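Long-range contact in glutamine amidotransferase domain-containing protein (Streptococcus mutans, PDB 3L7N), which probably acts as a glutamine amidotransferase of the class I family, releasing ammonia from glutamine for transfer to an acceptor that is not known: residues P109-L117 against L197-Q208. Sequence-based numbering, arbitrary orientation.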
loop_
_atom_site.group_PDB
_atom_site.type_symbol
_atom_site.label_atom_id
_atom_site.label_comp_id
_atom_site.label_asym_id
_atom_site.label_seq_id
_atom_site.Cartn_x
_atom_site.Cartn_y
_atom_site.Cartn_z
ATOM N N PRO A 109 -0.850 13.679 9.785
ATOM C CA PRO A 109 -1.167 15.110 9.977
ATOM C C PRO A 109 -2.497 15.455 9.323
ATOM O O PRO A 109 -3.421 15.922 9.990
ATOM C CB PRO A 109 -0.002 15.847 9.225
ATOM C CG PRO A 109 1.100 14.841 9.083
ATOM C CD PRO A 109 0.591 13.465 9.616
ATOM N N LYS A 110 -2.591 15.210 8.012
ATOM C CA LYS A 110 -3.853 15.362 7.292
ATOM C C LYS A 110 -4.348 14.008 6.634
ATOM O O LYS A 110 -3.536 13.230 6.026
ATOM C CB LYS A 110 -3.731 16.497 6.261
ATOM C CG LYS A 110 -3.952 17.933 6.879
ATOM C CD LYS A 110 -5.187 17.947 7.948
ATOM C CE LYS A 110 -5.799 19.417 8.195
ATOM N NZ LYS A 110 -7.200 19.594 7.535
ATOM N N LYS A 111 -5.634 13.718 6.773
ATOM C CA LYS A 111 -6.230 12.612 6.011
ATOM C C LYS A 111 -6.379 12.933 4.538
ATOM O O LYS A 111 -6.560 14.072 4.163
ATOM C CB LYS A 111 -7.529 12.154 6.634
ATOM C CG LYS A 111 -8.769 12.517 5.917
ATOM C CD LYS A 111 -9.949 12.261 6.880
ATOM C CE LYS A 111 -10.917 11.263 6.303
ATOM N NZ LYS A 111 -11.638 10.467 7.389
ATOM N N GLU A 112 -6.190 11.936 3.696
ATOM C CA GLU A 112 -6.060 12.177 2.258
ATOM C C GLU A 112 -6.837 11.124 1.443
ATOM O O GLU A 112 -6.647 9.912 1.609
ATOM C CB GLU A 112 -4.600 12.190 1.836
ATOM C CG GLU A 112 -3.758 13.260 2.455
ATOM C CD GLU A 112 -2.246 13.082 2.114
ATOM O OE1 GLU A 112 -1.585 14.067 1.610
ATOM O OE2 GLU A 112 -1.741 11.942 2.259
ATOM N N ILE A 113 -7.694 11.604 0.557
ATOM C CA ILE A 113 -8.605 10.762 -0.203
ATOM C C ILE A 113 -8.748 11.390 -1.572
ATOM O O ILE A 113 -9.447 12.347 -1.725
ATOM C CB ILE A 113 -10.005 10.737 0.461
ATOM C CG1 ILE A 113 -9.953 10.066 1.838
ATOM C CG2 ILE A 113 -10.981 10.104 -0.437
ATOM C CD1 ILE A 113 -11.300 9.748 2.408
ATOM N N GLY A 114 -8.010 10.912 -2.532
ATOM C CA GLY A 114 -8.078 11.477 -3.814
ATOM C C GLY A 114 -6.772 11.414 -4.450
ATOM O O GLY A 114 -5.921 10.729 -3.991
ATOM N N ASN A 115 -6.589 12.146 -5.530
ATOM C CA ASN A 115 -5.327 12.095 -6.237
ATOM C C ASN A 115 -4.478 13.338 -6.009
ATOM O O ASN A 115 -4.830 14.414 -6.448
ATOM C CB ASN A 115 -5.542 11.822 -7.733
ATOM C CG ASN A 115 -6.313 10.562 -7.980
ATOM O OD1 ASN A 115 -7.419 10.606 -8.455
ATOM N ND2 ASN A 115 -5.739 9.423 -7.597
ATOM N N TYR A 116 -3.382 13.173 -5.239
ATOM C CA TYR A 116 -2.502 14.294 -4.883
ATOM C C TYR A 116 -1.035 14.040 -5.228
ATOM O O TYR A 116 -0.626 12.898 -5.488
ATOM C CB TYR A 116 -2.666 14.670 -3.442
ATOM C CG TYR A 116 -4.052 15.133 -3.099
ATOM C CD1 TYR A 116 -4.474 16.434 -3.401
ATOM C CD2 TYR A 116 -4.944 14.289 -2.458
ATOM C CE1 TYR A 116 -5.745 16.859 -3.077
ATOM C CE2 TYR A 116 -6.207 14.722 -2.090
ATOM C CZ TYR A 116 -6.613 15.994 -2.422
ATOM O OH TYR A 116 -7.899 16.401 -2.112
ATOM N N LEU A 117 -0.275 15.118 -5.360
ATOM C CA LEU A 117 1.140 14.987 -5.570
ATOM C C LEU A 117 1.757 14.341 -4.377
ATOM O O LEU A 117 1.387 14.620 -3.247
ATOM C CB LEU A 117 1.801 16.359 -5.812
ATOM C CG LEU A 117 1.740 16.997 -7.207
ATOM C CD1 LEU A 117 2.036 18.514 -7.078
ATOM C CD2 LEU A 117 2.730 16.318 -8.230
ATOM N N LEU A 197 -18.697 10.977 1.592
ATOM C CA LEU A 197 -17.578 11.565 0.909
ATOM C C LEU A 197 -17.954 13.009 0.503
ATOM O O LEU A 197 -17.085 13.883 0.308
ATOM C CB LEU A 197 -17.231 10.734 -0.303
ATOM C CG LEU A 197 -16.108 11.268 -1.136
ATOM C CD1 LEU A 197 -14.792 10.950 -0.512
ATOM C CD2 LEU A 197 -16.196 10.725 -2.497
ATOM N N ASP A 198 -19.260 13.251 0.448
ATOM C CA ASP A 198 -19.801 14.576 0.176
ATOM C C ASP A 198 -19.357 15.603 1.217
ATOM O O ASP A 198 -18.613 16.531 0.894
ATOM C CB ASP A 198 -21.329 14.526 0.109
ATOM C CG ASP A 198 -21.872 15.030 -1.214
ATOM O OD1 ASP A 198 -22.634 14.286 -1.866
ATOM O OD2 ASP A 198 -21.535 16.168 -1.601
ATOM N N THR A 199 -19.809 15.448 2.460
ATOM C CA THR A 199 -19.472 16.416 3.479
ATOM C C THR A 199 -17.948 16.608 3.590
ATOM O O THR A 199 -17.444 17.756 3.517
ATOM C CB THR A 199 -20.073 16.039 4.865
ATOM O OG1 THR A 199 -19.656 14.720 5.224
ATOM C CG2 THR A 199 -21.639 16.110 4.827
ATOM N N GLN A 200 -17.211 15.490 3.685
ATOM C CA GLN A 200 -15.737 15.534 3.843
ATOM C C GLN A 200 -15.055 16.297 2.711
ATOM O O GLN A 200 -13.968 16.847 2.891
ATOM C CB GLN A 200 -15.165 14.134 3.925
ATOM C CG GLN A 200 -15.758 13.280 4.992
ATOM C CD GLN A 200 -15.046 11.945 5.106
ATOM O OE1 GLN A 200 -15.583 10.891 4.718
ATOM N NE2 GLN A 200 -13.812 11.983 5.587
ATOM N N SER A 201 -15.702 16.317 1.548
ATOM C CA SER A 201 -15.192 17.003 0.358
ATOM C C SER A 201 -14.947 18.523 0.555
ATOM O O SER A 201 -13.980 19.077 0.022
ATOM C CB SER A 201 -16.152 16.793 -0.796
ATOM O OG SER A 201 -15.457 16.700 -2.009
ATOM N N GLN A 202 -15.865 19.195 1.266
ATOM C CA GLN A 202 -15.655 20.612 1.610
ATOM C C GLN A 202 -15.052 20.806 2.973
ATOM O O GLN A 202 -14.107 21.555 3.107
ATOM C CB GLN A 202 -16.939 21.456 1.481
ATOM C CG GLN A 202 -17.905 21.024 0.379
ATOM C CD GLN A 202 -19.225 20.459 0.977
ATOM O OE1 GLN A 202 -19.314 20.183 2.208
ATOM N NE2 GLN A 202 -20.235 20.271 0.125
ATOM N N THR A 203 -15.617 20.148 4.009
ATOM C CA THR A 203 -15.051 20.278 5.395
ATOM C C THR A 203 -13.519 20.004 5.479
ATOM O O THR A 203 -12.846 20.493 6.393
ATOM C CB THR A 203 -15.832 19.408 6.533
ATOM O OG1 THR A 203 -14.884 18.596 7.261
ATOM C CG2 THR A 203 -16.917 18.496 5.929
ATOM N N GLU A 204 -12.978 19.253 4.506
ATOM C CA GLU A 204 -11.588 18.807 4.590
ATOM C C GLU A 204 -10.688 19.243 3.401
ATOM O O GLU A 204 -11.157 19.401 2.254
ATOM C CB GLU A 204 -11.519 17.295 4.825
ATOM C CG GLU A 204 -10.262 16.855 5.562
ATOM C CD GLU A 204 -10.512 16.535 6.997
ATOM O OE1 GLU A 204 -11.634 16.055 7.317
ATOM O OE2 GLU A 204 -9.580 16.722 7.814
ATOM N N THR A 205 -9.398 19.417 3.700
ATOM C CA THR A 205 -8.429 20.005 2.772
ATOM C C THR A 205 -8.164 19.070 1.638
ATOM O O THR A 205 -7.971 19.501 0.474
ATOM C CB THR A 205 -7.076 20.226 3.481
ATOM O OG1 THR A 205 -7.292 20.450 4.889
ATOM C CG2 THR A 205 -6.277 21.401 2.829
ATOM N N TYR A 206 -8.062 17.779 1.977
ATOM C CA TYR A 206 -7.426 16.796 1.115
ATOM C C TYR A 206 -8.333 15.637 0.799
ATOM O O TYR A 206 -7.872 14.550 0.534
ATOM C CB TYR A 206 -6.163 16.314 1.741
ATOM C CG TYR A 206 -5.087 17.333 1.684
ATOM C CD1 TYR A 206 -4.732 17.930 0.455
ATOM C CD2 TYR A 206 -4.420 17.763 2.862
ATOM C CE1 TYR A 206 -3.734 18.917 0.382
ATOM C CE2 TYR A 206 -3.421 18.748 2.804
ATOM C CZ TYR A 206 -3.079 19.322 1.540
ATOM O OH TYR A 206 -2.088 20.284 1.438
ATOM N N VAL A 207 -9.629 15.903 0.782
ATOM C CA VAL A 207 -10.611 14.962 0.334
ATOM C C VAL A 207 -11.272 15.492 -0.960
ATOM O O VAL A 207 -11.826 16.621 -0.985
ATOM C CB VAL A 207 -11.682 14.773 1.395
ATOM C CG1 VAL A 207 -12.760 13.890 0.893
ATOM C CG2 VAL A 207 -11.075 14.227 2.682
ATOM N N GLN A 208 -11.192 14.712 -2.030
ATOM C CA GLN A 208 -11.813 15.105 -3.296
ATOM C C GLN A 208 -13.285 14.617 -3.403
ATOM O O GLN A 208 -13.828 14.049 -2.457
ATOM C CB GLN A 208 -10.985 14.636 -4.474
ATOM C CG GLN A 208 -9.701 15.358 -4.615
ATOM C CD GLN A 208 -8.902 14.836 -5.705
ATOM O OE1 GLN A 208 -9.236 13.829 -6.306
ATOM N NE2 GLN A 208 -7.853 15.501 -6.008
#
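Gln208 lies against the corner at Gly114 and the start of the strand that follows, Asn115 and Tyr116. Its backbone N donates to Ile113 O at 3.0 Å, almost straight. CB lies near Ile113 O. CG packs against the phenol end of Tyr116, with Gln208 CG 3.3 Å from Tyr116 OH. The chain is extended at chi2 (177°), which carries the amide past the ring to the Asn115 backbone. There Gln208 OE1 accepts a weak bond from Asn115 N at 3.2 Å, and NE2 gives a weak, bent one to Asn115 O. Two weak bonds thus hold the amide, while NE2 lies over one face of Tyr116, near the rim.

The opposite face of that ring takes the edge of Tyr206. This is a T-shaped pair, with planes at 84° and centroids 5.3 Å apart. Lys110 CB also meets the edge of Tyr206. The Lys110 chain bends at chi2 and chi4. Lys110 NZ donates to Thr205 OG1 at 2.8 Å and makes a long salt bridge to Glu204 OE2.

Ile113 CG2 touches Leu197 CD1, and Met213 of helix 210-214 packs on both residues. Ile113 N donates to Tyr206 O, and with Gln208 N to Ile113 O this makes a single beta bridge between Ile113 and Val207. It ties the segment after helix 197-203 to the corner between strands 106-113 and 115-120, two strands of the mixed sheet of the glutamine amidotransferase fold.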